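Local coordinates for protein pectate lyase (Bacillus subtilis, PDB 5AMV) that cleaves polygalacturonate by calcium-dependent beta-elimination, releasing oligosaccharides with unsaturated galacturonosyl groups at their non-reducing ends, at residues A[248-253]-A[277-282]; A[308-313]-A[334-339]; A[316-321]-A[343-348]; A[330-335]-A[360-365]. One frame throughout, in Å; residues are numbered along the deposited sequence.

Contacts 1, 2 and 3 are buried and each join neighbouring turns of a right-handed parallel beta-helix, contacts 2 and 3 the same pair of turns; contact 4 is a surface contact between the turn before strand 336-338 and the end of helix 359-362. Contacts 1 and 2 belong to the same parallel sheet, and both touch one galacturonate. Their chemistry differs: arginines holding a carboxylate in contact 1, aromatic rings and aliphatic packing in contact 2. In contact 3 a tyrosine stack and waters supplement the strand pairing; it meets contact 2 through Ile312, Ile318 and Leu345. Contact 4, which shares Lys334 and Thr335 with contact 2, rests on alanine methyls and one hydrogen bond from a side-chain amide.

Contact 1: A[248-253]-A[277-282]; sequences SSIFGS and VQRAPR. With ADA (alpha-D-galactopyranuronic acid), chain B; ADA (alpha-D-galactopyranuronic acid), chain C.
Ile250 and Arg282 face each other across parallel strands at the substrate groove, as bridge partners whose side chains run alongside on one face of the sheet. Arg282 N donates to Ser249 O at 2.9 Å, and Phe251 N to Arg282 O at 2.8 Å, the latter almost linear (178° at hydrogen). Before the bridge, in irregular chain, Ser248 N and Ser249 N donate to the carbonyls of Gln278 and Arg279. The two segments lie on neighbouring turns of the parallel beta-helix characteristic of polysaccharide lyase family 1. The methyl CD1 of Ile250 lies 3.6 Å from Arg282 CD and over one face of the guanidinium of Arg279, the inferred catalytic residue. Both arginines reach the same galacturonate of chain B: Arg282 grips its carboxylate with two bonds, NE to O6B at 2.8 Å and NH2 to O6A at 2.9 Å, while Arg279 NH2 donates to the ring oxygen O5 at 3.0 Å. Gln278 NE2 holds O6B of the chain C sugar at 2.9 Å and bonds Asp246. On the other side of the strand, Pro281, which follows a cis peptide, sets CB over the face of Phe251, 4.0 Å from the ring centroid and 30° off its normal.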
loop_
_atom_site.group_PDB
_atom_site.type_symbol
_atom_site.label_atom_id
_atom_site.label_comp_id
_atom_site.label_asym_id
_atom_site.label_seq_id
_atom_site.Cartn_x
_atom_site.Cartn_y
_atom_site.Cartn_z
ATOM N N SER A 248 3.592 1.361 -5.138
ATOM C CA SER A 248 2.598 0.448 -4.543
ATOM C C SER A 248 2.727 0.172 -3.056
ATOM O O SER A 248 1.785 0.377 -2.296
ATOM C CB SER A 248 2.655 -0.892 -5.242
ATOM O OG SER A 248 1.788 -1.812 -4.616
ATOM N N SER A 249 3.877 -0.364 -2.649
ATOM C CA SER A 249 4.012 -0.983 -1.347
ATOM C C SER A 249 5.400 -0.707 -0.806
ATOM O O SER A 249 6.370 -1.295 -1.284
ATOM C CB SER A 249 3.796 -2.507 -1.455
ATOM O OG SER A 249 2.474 -2.805 -1.922
ATOM N N ILE A 250 5.491 0.174 0.192
ATOM C CA ILE A 250 6.795 0.438 0.828
ATOM C C ILE A 250 6.755 -0.138 2.245
ATOM O O ILE A 250 5.878 0.245 3.075
ATOM C CB ILE A 250 7.238 1.974 0.790
ATOM C CG1 ILE A 250 8.603 2.149 1.495
ATOM C CG2 ILE A 250 6.266 2.844 1.451
ATOM C CD1 ILE A 250 9.422 3.406 1.025
ATOM N N PHE A 251 7.731 -0.990 2.542
ATOM C CA PHE A 251 7.795 -1.647 3.870
ATOM C C PHE A 251 9.086 -1.190 4.522
ATOM O O PHE A 251 10.168 -1.567 4.060
ATOM C CB PHE A 251 7.794 -3.191 3.768
ATOM C CG PHE A 251 6.625 -3.784 2.999
ATOM C CD1 PHE A 251 5.423 -3.116 2.887
ATOM C CD2 PHE A 251 6.752 -5.057 2.404
ATOM C CE1 PHE A 251 4.358 -3.690 2.210
ATOM C CE2 PHE A 251 5.660 -5.660 1.735
ATOM C CZ PHE A 251 4.472 -4.962 1.621
ATOM N N GLY A 252 8.965 -0.325 5.538
ATOM C CA GLY A 252 10.136 0.274 6.186
ATOM C C GLY A 252 10.363 1.625 5.561
ATOM O O GLY A 252 10.838 1.713 4.414
ATOM N N SER A 253 10.049 2.672 6.316
ATOM C CA SER A 253 9.976 4.045 5.775
ATOM C C SER A 253 11.319 4.778 5.799
ATOM O O SER A 253 11.455 5.847 5.178
ATOM C CB SER A 253 8.989 4.844 6.629
ATOM O OG SER A 253 9.503 4.886 7.960
ATOM N N VAL A 277 4.206 1.220 -11.297
ATOM C CA VAL A 277 5.520 1.742 -11.677
ATOM C C VAL A 277 6.627 1.100 -10.845
ATOM O O VAL A 277 7.638 0.653 -11.408
ATOM C CB VAL A 277 5.624 3.308 -11.572
ATOM C CG1 VAL A 277 7.014 3.759 -11.886
ATOM C CG2 VAL A 277 4.639 3.970 -12.519
ATOM N N GLN A 278 6.486 1.155 -9.529
ATOM C CA GLN A 278 7.609 0.796 -8.668
ATOM C C GLN A 278 7.157 0.409 -7.268
ATOM O O GLN A 278 5.979 0.512 -6.924
ATOM C CB GLN A 278 8.565 1.997 -8.607
ATOM C CG GLN A 278 7.926 3.245 -7.979
ATOM C CD GLN A 278 8.862 4.436 -8.018
ATOM O OE1 GLN A 278 10.042 4.304 -7.669
ATOM N NE2 GLN A 278 8.351 5.605 -8.409
ATOM N N ARG A 279 8.117 -0.080 -6.462
ATOM C CA ARG A 279 7.857 -0.476 -5.060
ATOM C C ARG A 279 6.825 -1.574 -4.940
ATOM O O ARG A 279 5.732 -1.362 -4.426
ATOM C CB ARG A 279 7.482 0.732 -4.158
ATOM C CG ARG A 279 8.489 1.871 -4.313
ATOM C CD ARG A 279 8.154 3.038 -3.412
ATOM N NE ARG A 279 9.188 4.062 -3.464
ATOM C CZ ARG A 279 9.205 5.163 -2.702
ATOM N NH1 ARG A 279 8.220 5.405 -1.831
ATOM N NH2 ARG A 279 10.213 6.021 -2.803
ATOM N N ALA A 280 7.170 -2.755 -5.439
ATOM C CA ALA A 280 6.216 -3.839 -5.391
ATOM C C ALA A 280 6.723 -5.154 -4.827
ATOM O O ALA A 280 6.611 -6.193 -5.487
ATOM C CB ALA A 280 5.580 -4.055 -6.776
ATOM N N PRO A 281 7.311 -5.142 -3.596
ATOM C CA PRO A 281 7.432 -4.023 -2.671
ATOM C C PRO A 281 8.854 -3.418 -2.686
ATOM O O PRO A 281 9.795 -4.070 -3.176
ATOM C CB PRO A 281 7.228 -4.699 -1.307
ATOM C CG PRO A 281 7.914 -6.012 -1.479
ATOM C CD PRO A 281 7.720 -6.419 -2.962
ATOM N N ARG A 282 8.997 -2.239 -2.089
ATOM C CA ARG A 282 10.332 -1.724 -1.715
ATOM C C ARG A 282 10.518 -1.997 -0.234
ATOM O O ARG A 282 9.669 -1.595 0.559
ATOM C CB ARG A 282 10.414 -0.219 -1.931
ATOM C CG ARG A 282 11.825 0.357 -1.789
ATOM C CD ARG A 282 11.763 1.765 -1.241
ATOM N NE ARG A 282 13.021 2.478 -1.389
ATOM C CZ ARG A 282 14.073 2.346 -0.563
ATOM N NH1 ARG A 282 14.037 1.509 0.467
ATOM N NH2 ARG A 282 15.180 3.075 -0.755
HETATM C C1 ADA B . 11.854 7.552 -5.606
HETATM C C2 ADA B . 11.933 8.820 -4.738
HETATM C C3 ADA B . 13.345 8.988 -4.171
HETATM C C4 ADA B . 13.765 7.767 -3.371
HETATM C C5 ADA B . 13.677 6.536 -4.266
HETATM C C6 ADA B . 13.847 5.320 -3.384
HETATM O O2 ADA B . 11.687 9.942 -5.596
HETATM O O3 ADA B . 13.385 10.122 -3.292
HETATM O O4 ADA B . 12.835 7.608 -2.280
HETATM O O5 ADA B . 12.361 6.429 -4.882
HETATM O O6B ADA B . 12.907 4.477 -3.382
HETATM O O6A ADA B . 14.886 5.188 -2.660
HETATM C C1 ADA C . 14.553 8.059 -9.671
HETATM C C2 ADA C . 14.996 7.186 -8.495
HETATM C C3 ADA C . 13.878 6.186 -8.144
HETATM C C4 ADA C . 12.580 6.931 -7.825
HETATM C C5 ADA C . 12.241 7.850 -9.017
HETATM C C6 ADA C . 10.961 8.625 -8.834
HETATM O O2 ADA C . 16.230 6.510 -8.807
HETATM O O3 ADA C . 14.294 5.324 -7.079
HETATM O O4 ADA C . 12.745 7.666 -6.600
HETATM O O5 ADA C . 13.341 8.749 -9.326
HETATM O O6B ADA C . 9.900 8.042 -8.444
HETATM O O6A ADA C . 11.020 9.856 -9.101
HETATM O O HOH W 1 11.405 0.367 1.868
#

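Contact 2: A[308-313]-A[334-339]; sequences YAWGIG and KTISVF. With ADA (alpha-D-galactopyranuronic acid), chain B.
Tyr308 lays one ring face over Ser337 and receives the edge of Phe339 obliquely beside it. Ser337 CB sits 3.5 Å from the Tyr308 ring centroid and 17° off the normal, a CH-pi contact. The Phe339 ring approaches from the opposite direction in an offset edge-to-face pair with planes at 66°, its CZ 3.5 Å from Tyr308 OH. Tyr308 CG stands between the backbone N and the carbonyl carbon (chi1 71°), which turns the ring over strand 336-338. Gly311 CA lies at the Phe339 edge, near the ring plane. Strands 310-312 and 336-338 are adjacent parallel rungs of the right-handed beta-helix: Ser337 N bonds to Trp310 O at 2.9 Å, Ile312 N to Ser337 O at 2.7 Å, and Phe339 N to Ile312 O at 2.9 Å. On the sheet face bearing Trp310, Ile312, Ile336 and Val338 the packing is aliphatic and aromatic. Ile336 splits its branches there, CG2 reaching Trp310 CE3 at 3.6 Å while CD1 meets Ile312 CG1 at 3.8 Å. Phe339 belongs to the glycan pocket; its CE1 lies 3.3 Å from O6A of the chain B galacturonate, and its ring makes a cation-pi contact with Arg282.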
loop_
_atom_site.group_PDB
_atom_site.type_symbol
_atom_site.label_atom_id
_atom_site.label_comp_id
_atom_site.label_asym_id
_atom_site.label_seq_id
_atom_site.Cartn_x
_atom_site.Cartn_y
_atom_site.Cartn_z
ATOM N N TYR A 308 10.450 -0.854 -11.814
ATOM C CA TYR A 308 10.987 -2.065 -11.199
ATOM C C TYR A 308 9.923 -2.740 -10.356
ATOM O O TYR A 308 8.944 -2.083 -9.986
ATOM C CB TYR A 308 12.247 -1.773 -10.373
ATOM C CG TYR A 308 12.019 -1.006 -9.063
ATOM C CD1 TYR A 308 11.688 -1.698 -7.891
ATOM C CD2 TYR A 308 12.156 0.421 -8.997
ATOM C CE1 TYR A 308 11.469 -0.995 -6.670
ATOM C CE2 TYR A 308 11.951 1.125 -7.783
ATOM C CZ TYR A 308 11.652 0.386 -6.631
ATOM O OH TYR A 308 11.490 1.027 -5.407
ATOM N N ALA A 309 10.118 -4.032 -10.048
ATOM C CA ALA A 309 9.218 -4.741 -9.150
ATOM C C ALA A 309 9.710 -4.694 -7.701
ATOM O O ALA A 309 9.106 -4.022 -6.848
ATOM C CB ALA A 309 9.040 -6.211 -9.616
ATOM N N TRP A 310 10.836 -5.363 -7.417
ATOM C CA TRP A 310 11.340 -5.454 -6.031
ATOM C C TRP A 310 12.387 -4.397 -5.731
ATOM O O TRP A 310 13.319 -4.206 -6.504
ATOM C CB TRP A 310 11.893 -6.855 -5.692
ATOM C CG TRP A 310 10.962 -7.916 -6.051
ATOM C CD1 TRP A 310 9.571 -7.866 -5.991
ATOM C CD2 TRP A 310 11.296 -9.221 -6.564
ATOM N NE1 TRP A 310 9.041 -9.052 -6.463
ATOM C CE2 TRP A 310 10.063 -9.900 -6.808
ATOM C CE3 TRP A 310 12.516 -9.875 -6.866
ATOM C CZ2 TRP A 310 10.005 -11.199 -7.324
ATOM C CZ3 TRP A 310 12.443 -11.200 -7.385
ATOM C CH2 TRP A 310 11.196 -11.826 -7.616
ATOM N N GLY A 311 12.237 -3.700 -4.610
ATOM C CA GLY A 311 13.206 -2.644 -4.275
ATOM C C GLY A 311 14.041 -3.173 -3.139
ATOM O O GLY A 311 13.531 -3.412 -2.035
ATOM N N ILE A 312 15.330 -3.390 -3.420
ATOM C CA ILE A 312 16.244 -3.969 -2.425
ATOM C C ILE A 312 16.838 -2.841 -1.598
ATOM O O ILE A 312 17.861 -2.244 -1.981
ATOM C CB ILE A 312 17.370 -4.794 -3.125
ATOM C CG1 ILE A 312 16.800 -5.711 -4.227
ATOM C CG2 ILE A 312 18.161 -5.601 -2.093
ATOM C CD1 ILE A 312 15.595 -6.586 -3.822
ATOM N N GLY A 313 16.163 -2.506 -0.498
ATOM C CA GLY A 313 16.526 -1.373 0.379
ATOM C C GLY A 313 17.514 -1.821 1.454
ATOM O O GLY A 313 17.801 -3.019 1.566
ATOM N N LYS A 334 16.879 -5.513 -14.488
ATOM C CA LYS A 334 15.997 -4.359 -14.294
ATOM C C LYS A 334 14.665 -4.740 -13.666
ATOM O O LYS A 334 13.815 -3.860 -13.409
ATOM C CB LYS A 334 15.766 -3.626 -15.618
ATOM C CG LYS A 334 17.038 -2.908 -16.152
ATOM C CD LYS A 334 17.691 -2.015 -15.124
ATOM C CE LYS A 334 16.955 -0.662 -14.972
ATOM N NZ LYS A 334 17.281 0.019 -13.654
ATOM N N THR A 335 14.497 -6.034 -13.402
ATOM C CA THR A 335 13.326 -6.483 -12.639
ATOM C C THR A 335 13.336 -5.918 -11.216
ATOM O O THR A 335 12.273 -5.820 -10.546
ATOM C CB THR A 335 13.242 -8.012 -12.538
ATOM O OG1 THR A 335 14.427 -8.518 -11.909
ATOM C CG2 THR A 335 13.032 -8.649 -13.921
ATOM N N ILE A 336 14.519 -5.581 -10.714
ATOM C CA ILE A 336 14.638 -5.015 -9.350
ATOM C C ILE A 336 15.395 -3.693 -9.375
ATOM O O ILE A 336 16.011 -3.317 -10.413
ATOM C CB ILE A 336 15.300 -6.025 -8.359
ATOM C CG1 ILE A 336 16.834 -6.059 -8.599
ATOM C CG2 ILE A 336 14.603 -7.396 -8.493
ATOM C CD1 ILE A 336 17.586 -7.039 -7.706
ATOM N N SER A 337 15.326 -2.960 -8.258
ATOM C CA SER A 337 16.156 -1.775 -8.078
ATOM C C SER A 337 16.875 -1.943 -6.735
ATOM O O SER A 337 16.253 -2.258 -5.729
ATOM C CB SER A 337 15.327 -0.492 -8.084
ATOM O OG SER A 337 16.178 0.668 -8.037
ATOM N N VAL A 338 18.198 -1.772 -6.760
ATOM C CA VAL A 338 19.070 -1.909 -5.577
ATOM C C VAL A 338 19.441 -0.535 -5.019
ATOM O O VAL A 338 19.924 0.356 -5.744
ATOM C CB VAL A 338 20.354 -2.713 -5.924
ATOM C CG1 VAL A 338 21.123 -2.940 -4.626
ATOM C CG2 VAL A 338 19.992 -4.077 -6.580
ATOM N N PHE A 339 19.165 -0.341 -3.735
ATOM C CA PHE A 339 19.475 0.926 -3.053
ATOM C C PHE A 339 20.661 0.701 -2.092
ATOM O O PHE A 339 21.003 -0.436 -1.800
ATOM C CB PHE A 339 18.226 1.417 -2.317
ATOM C CG PHE A 339 17.043 1.611 -3.227
ATOM C CD1 PHE A 339 16.956 2.756 -4.028
ATOM C CD2 PHE A 339 16.053 0.614 -3.352
ATOM C CE1 PHE A 339 15.883 2.965 -4.923
ATOM C CE2 PHE A 339 14.966 0.807 -4.243
ATOM C CZ PHE A 339 14.873 1.988 -5.037
HETATM C C1 ADA B . 11.854 7.552 -5.606
HETATM C C2 ADA B . 11.933 8.820 -4.738
HETATM C C3 ADA B . 13.345 8.988 -4.171
HETATM C C4 ADA B . 13.765 7.767 -3.371
HETATM C C5 ADA B . 13.677 6.536 -4.266
HETATM C C6 ADA B . 13.847 5.320 -3.384
HETATM O O2 ADA B . 11.687 9.942 -5.596
HETATM O O3 ADA B . 13.385 10.122 -3.292
HETATM O O4 ADA B . 12.835 7.608 -2.280
HETATM O O5 ADA B . 12.361 6.429 -4.882
HETATM O O6B ADA B . 12.907 4.477 -3.382
HETATM O O6A ADA B . 14.886 5.188 -2.660
#

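Contact 3: A[316-321]-A[343-348]; sequences SKIYAQ and TALYDS
Tyr319 and Tyr346 stack almost exactly parallel, planes at 2° and centroids 3.9 Å apart, an offset stack with Tyr319 CZ over the ring of Tyr346. Each ring leaves its strand with CG anti to the backbone N (chi1 -165° and -179°); the shared torsion carries both rings out on the same face of the sheet, side by side and pointing the same way. Beneath them the parallel ladder of the beta-helix satisfies the main chain. Tyr346 N donates to Ile318 O at 3.1 Å, Ala320 N to Tyr346 O at 2.8 Å, and Ser348 N to Ala320 O at 3.0 Å. Before the strands converge, water takes over the pairing. One molecule accepts from Ile318 N at 2.9 Å and donates to Ala344 O and Ser316 OG; a second accepts from Thr343 N and donates to Ser316 O. Ser316 OG is also hydrogen-bonded to Gly313 O. At the far end another water accepts from Gln321 NE2 at 3.0 Å and hydrogen-bonds Tyr346 OH at 2.8 Å; its link to Ser348 OG is doubtful, since that residue has two conformers. Gln321 OE1 is bonded to His289 NE2. Asp347 turns its carboxylate away from 316-321: OD1 is bonded to Ser360 N, and OD2 to Ala359 N and Thr350 OG1. Ile318 CG2 packs on Leu345 CD1, away from the tyrosine stack. Direct backbone hydrogen bonds thus serve where the strands run together and water bridges where they part, while the amide N-H groups at the start of helix 359-362 would probably favour an ionised Asp347.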
loop_
_atom_site.group_PDB
_atom_site.type_symbol
_atom_site.label_atom_id
_atom_site.label_comp_id
_atom_site.label_asym_id
_atom_site.label_seq_id
_atom_site.Cartn_x
_atom_site.Cartn_y
_atom_site.Cartn_z
ATOM N N SER A 316 17.419 -5.142 3.647
ATOM C CA SER A 316 16.249 -5.925 3.279
ATOM C C SER A 316 16.545 -7.404 3.181
ATOM O O SER A 316 17.685 -7.819 2.862
ATOM C CB SER A 316 15.605 -5.443 1.961
ATOM O OG SER A 316 16.529 -5.456 0.895
ATOM N N LYS A 317 15.542 -8.219 3.473
ATOM C CA LYS A 317 15.709 -9.646 3.407
ATOM C C LYS A 317 14.566 -10.297 2.636
ATOM O O LYS A 317 13.835 -11.119 3.166
ATOM C CB LYS A 317 15.869 -10.215 4.823
ATOM C CG LYS A 317 17.166 -9.760 5.482
ATOM C CD LYS A 317 17.228 -10.164 6.955
ATOM C CE LYS A 317 18.680 -9.865 7.520
ATOM N NZ LYS A 317 19.135 -8.478 7.327
ATOM N N ILE A 318 14.417 -9.907 1.379
ATOM C CA ILE A 318 13.350 -10.490 0.556
ATOM C C ILE A 318 13.729 -11.914 0.150
ATOM O O ILE A 318 14.863 -12.169 -0.342
ATOM C CB ILE A 318 13.090 -9.640 -0.717
ATOM C CG1 ILE A 318 12.610 -8.228 -0.326
ATOM C CG2 ILE A 318 12.129 -10.378 -1.664
ATOM C CD1 ILE A 318 12.588 -7.239 -1.483
ATOM N N TYR A 319 12.792 -12.828 0.373
ATOM C CA TYR A 319 12.914 -14.208 -0.026
ATOM C C TYR A 319 11.801 -14.501 -1.033
ATOM O O TYR A 319 10.615 -14.595 -0.681
ATOM C CB TYR A 319 12.821 -15.096 1.221
ATOM C CG TYR A 319 13.265 -16.525 1.039
ATOM C CD1 TYR A 319 12.438 -17.454 0.413
ATOM C CD2 TYR A 319 14.494 -16.942 1.520
ATOM C CE1 TYR A 319 12.823 -18.819 0.214
ATOM C CE2 TYR A 319 14.890 -18.275 1.368
ATOM C CZ TYR A 319 14.059 -19.215 0.721
ATOM O OH TYR A 319 14.459 -20.534 0.583
ATOM N N ALA A 320 12.201 -14.622 -2.301
ATOM C CA ALA A 320 11.226 -14.668 -3.379
ATOM C C ALA A 320 11.183 -16.033 -4.043
ATOM O O ALA A 320 12.235 -16.627 -4.328
ATOM C CB ALA A 320 11.532 -13.558 -4.405
ATOM N N GLN A 321 9.975 -16.573 -4.216
ATOM C CA GLN A 321 9.820 -17.853 -4.899
ATOM C C GLN A 321 8.695 -17.831 -5.928
ATOM O O GLN A 321 7.565 -17.438 -5.636
ATOM C CB GLN A 321 9.484 -18.977 -3.901
ATOM C CG GLN A 321 10.585 -19.253 -2.904
ATOM C CD GLN A 321 10.135 -20.210 -1.848
ATOM O OE1 GLN A 321 9.310 -19.874 -0.997
ATOM N NE2 GLN A 321 10.659 -21.437 -1.897
ATOM N N THR A 343 21.950 -5.380 -0.110
ATOM C CA THR A 343 23.047 -6.264 -0.504
ATOM C C THR A 343 22.656 -7.703 -0.862
ATOM O O THR A 343 23.487 -8.472 -1.351
ATOM C CB THR A 343 24.117 -6.312 0.612
ATOM O OG1 THR A 343 23.600 -7.024 1.752
ATOM C CG2 THR A 343 24.534 -4.916 1.019
ATOM N N ALA A 344 21.408 -8.101 -0.595
ATOM C CA ALA A 344 21.054 -9.499 -0.650
ATOM C C ALA A 344 19.610 -9.674 -1.146
ATOM O O ALA A 344 18.743 -8.857 -0.832
ATOM C CB ALA A 344 21.185 -10.131 0.729
ATOM N N LEU A 345 19.401 -10.741 -1.902
ATOM C CA LEU A 345 18.069 -11.119 -2.387
ATOM C C LEU A 345 18.116 -12.611 -2.661
ATOM O O LEU A 345 18.981 -13.092 -3.429
ATOM C CB LEU A 345 17.673 -10.340 -3.646
ATOM C CG LEU A 345 16.469 -10.855 -4.459
ATOM C CD1 LEU A 345 15.136 -10.657 -3.642
ATOM C CD2 LEU A 345 16.411 -10.137 -5.784
ATOM N N TYR A 346 17.224 -13.355 -2.024
ATOM C CA TYR A 346 17.007 -14.730 -2.446
ATOM C C TYR A 346 15.895 -14.717 -3.480
ATOM O O TYR A 346 14.816 -14.239 -3.186
ATOM C CB TYR A 346 16.570 -15.628 -1.271
ATOM C CG TYR A 346 16.345 -17.076 -1.646
ATOM C CD1 TYR A 346 15.169 -17.498 -2.274
ATOM C CD2 TYR A 346 17.329 -18.030 -1.406
ATOM C CE1 TYR A 346 14.995 -18.819 -2.656
ATOM C CE2 TYR A 346 17.155 -19.348 -1.757
ATOM C CZ TYR A 346 15.998 -19.745 -2.379
ATOM O OH TYR A 346 15.847 -21.056 -2.757
ATOM N N ASP A 347 16.145 -15.250 -4.670
ATOM C CA ASP A 347 15.031 -15.517 -5.575
ATOM C C ASP A 347 15.235 -16.825 -6.322
ATOM O O ASP A 347 16.334 -17.138 -6.797
ATOM C CB ASP A 347 14.671 -14.330 -6.531
ATOM C CG ASP A 347 15.613 -14.198 -7.682
ATOM O OD1 ASP A 347 16.786 -13.872 -7.428
ATOM O OD2 ASP A 347 15.194 -14.396 -8.839
ATOM N N SER A 348 14.163 -17.582 -6.378
ATOM C CA SER A 348 14.139 -18.851 -7.090
ATOM C C SER A 348 12.869 -18.922 -7.939
ATOM O O SER A 348 11.812 -18.424 -7.558
ATOM C CB SER A 348 14.254 -20.049 -6.116
ATOM O OG SER A 348 13.075 -20.290 -5.345
HETATM O O HOH W 2 16.124 -8.105 -0.149
HETATM O O HOH W 3 19.870 -6.268 1.505
HETATM O O HOH W 4 13.265 -22.026 -3.247
#

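Contact 4: A[330-335]-A[360-365]; sequences LSAAKT and SAANGL
Asn363 turns the ND2 edge of its carboxamide to Ala333 and lies between methyl groups. Ile336 CD1 sits over one face above ND2, at 3.3 Å, with Val338 CG2 on that side near OD1. On the opposite side of the amide plane Ala333 CB approaches ND2 to 3.9 Å, displaced beyond the rim of the group. At the edge, ND2 donates to Ala333 O at 3.0 Å, nearly straight (167°) and with the acceptor only 1° out of the amide plane; the bond falls on a lone pair of the carbonyl. The same nitrogen is bonded to Ala359 O, so two carbonyls fix the rotation of the amide. Chi1 of -80° places CG beside the backbone N, swinging the amide toward 330-335. Next to it Ala362 CB packs against Ala332 CB at 4.0 Å and Ala333 CB at 4.3 Å. Asn363 sits within the Schellman motif that ends helix 359-362, just before Gly364, its C-prime residue at positive phi: Leu365 N bonds to Ser360 O and Gly364 N to Ala361 O. Ser360 O also accepts from Asn363 N, which comes from the opposite face of its plane. Within 330-335, Thr335 OG1 donates to Ala332 O at 2.8 Å and ties the short 3-10 turn. This turn leads from strand 317-326 into 336-338, and Leu365, just past the helix end, packs on Ile336 and Val338 of that strand.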
loop_
_atom_site.group_PDB
_atom_site.type_symbol
_atom_site.label_atom_id
_atom_site.label_comp_id
_atom_site.label_asym_id
_atom_site.label_seq_id
_atom_site.Cartn_x
_atom_site.Cartn_y
_atom_site.Cartn_z
ATOM N N LEU A 330 12.239 -6.080 -21.126
ATOM C CA LEU A 330 12.997 -5.868 -19.889
ATOM C C LEU A 330 14.152 -6.862 -19.770
ATOM O O LEU A 330 14.032 -8.029 -20.152
ATOM C CB LEU A 330 12.051 -6.010 -18.671
ATOM C CG LEU A 330 12.547 -5.375 -17.374
ATOM C CD1 LEU A 330 12.468 -3.871 -17.390
ATOM C CD2 LEU A 330 11.768 -5.949 -16.207
ATOM N N SER A 331 15.281 -6.380 -19.263
ATOM C CA SER A 331 16.372 -7.257 -18.841
ATOM C C SER A 331 16.147 -7.866 -17.448
ATOM O O SER A 331 15.460 -7.272 -16.593
ATOM C CB SER A 331 17.688 -6.482 -18.868
ATOM O OG SER A 331 17.705 -5.535 -17.795
ATOM N N ALA A 332 16.725 -9.042 -17.214
ATOM C CA ALA A 332 16.707 -9.672 -15.892
ATOM C C ALA A 332 17.136 -8.716 -14.774
ATOM O O ALA A 332 16.500 -8.690 -13.712
ATOM C CB ALA A 332 17.569 -10.946 -15.871
ATOM N N ALA A 333 18.186 -7.919 -15.002
ATOM C CA ALA A 333 18.686 -7.061 -13.918
ATOM C C ALA A 333 17.641 -6.009 -13.504
ATOM O O ALA A 333 17.544 -5.639 -12.321
ATOM C CB ALA A 333 20.045 -6.382 -14.330
ATOM N N LYS A 334 16.879 -5.513 -14.488
ATOM C CA LYS A 334 15.997 -4.359 -14.294
ATOM C C LYS A 334 14.665 -4.740 -13.666
ATOM O O LYS A 334 13.815 -3.860 -13.409
ATOM C CB LYS A 334 15.766 -3.626 -15.618
ATOM C CG LYS A 334 17.038 -2.908 -16.152
ATOM C CD LYS A 334 17.691 -2.015 -15.124
ATOM C CE LYS A 334 16.955 -0.662 -14.972
ATOM N NZ LYS A 334 17.281 0.019 -13.654
ATOM N N THR A 335 14.497 -6.034 -13.402
ATOM C CA THR A 335 13.326 -6.483 -12.639
ATOM C C THR A 335 13.336 -5.918 -11.216
ATOM O O THR A 335 12.273 -5.820 -10.546
ATOM C CB THR A 335 13.242 -8.012 -12.538
ATOM O OG1 THR A 335 14.427 -8.518 -11.909
ATOM C CG2 THR A 335 13.032 -8.649 -13.921
ATOM N N SER A 360 18.574 -11.818 -8.501
ATOM C CA SER A 360 19.617 -11.529 -7.529
ATOM C C SER A 360 21.008 -11.621 -8.194
ATOM O O SER A 360 21.778 -10.680 -8.142
ATOM C CB SER A 360 19.531 -12.566 -6.420
ATOM O OG SER A 360 20.463 -12.261 -5.429
ATOM N N ALA A 361 21.238 -12.730 -8.891
ATOM C CA ALA A 361 22.516 -13.006 -9.520
ATOM C C ALA A 361 22.789 -11.964 -10.601
ATOM O O ALA A 361 23.925 -11.520 -10.775
ATOM C CB ALA A 361 22.493 -14.394 -10.125
ATOM N N ALA A 362 21.735 -11.570 -11.319
ATOM C CA ALA A 362 21.837 -10.578 -12.405
ATOM C C ALA A 362 22.285 -9.209 -11.904
ATOM O O ALA A 362 22.762 -8.341 -12.678
ATOM C CB ALA A 362 20.498 -10.490 -13.177
ATOM N N ASN A 363 22.134 -9.007 -10.585
ATOM C CA ASN A 363 22.493 -7.748 -9.959
ATOM C C ASN A 363 23.711 -7.876 -9.042
ATOM O O ASN A 363 24.057 -6.938 -8.347
ATOM C CB ASN A 363 21.302 -7.193 -9.163
ATOM C CG ASN A 363 20.297 -6.503 -10.063
ATOM O OD1 ASN A 363 20.435 -5.315 -10.324
ATOM N ND2 ASN A 363 19.299 -7.243 -10.548
ATOM N N GLY A 364 24.328 -9.053 -9.075
ATOM C CA GLY A 364 25.520 -9.350 -8.285
ATOM C C GLY A 364 25.289 -9.309 -6.780
ATOM O O GLY A 364 26.201 -8.988 -6.035
ATOM N N LEU A 365 24.063 -9.587 -6.332
ATOM C CA LEU A 365 23.753 -9.516 -4.895
ATOM C C LEU A 365 24.085 -10.858 -4.254
ATOM O O LEU A 365 24.314 -11.839 -4.975
ATOM C CB LEU A 365 22.251 -9.227 -4.694
ATOM C CG LEU A 365 21.798 -7.861 -5.197
ATOM C CD1 LEU A 365 20.278 -7.782 -5.154
ATOM C CD2 LEU A 365 22.422 -6.712 -4.382
#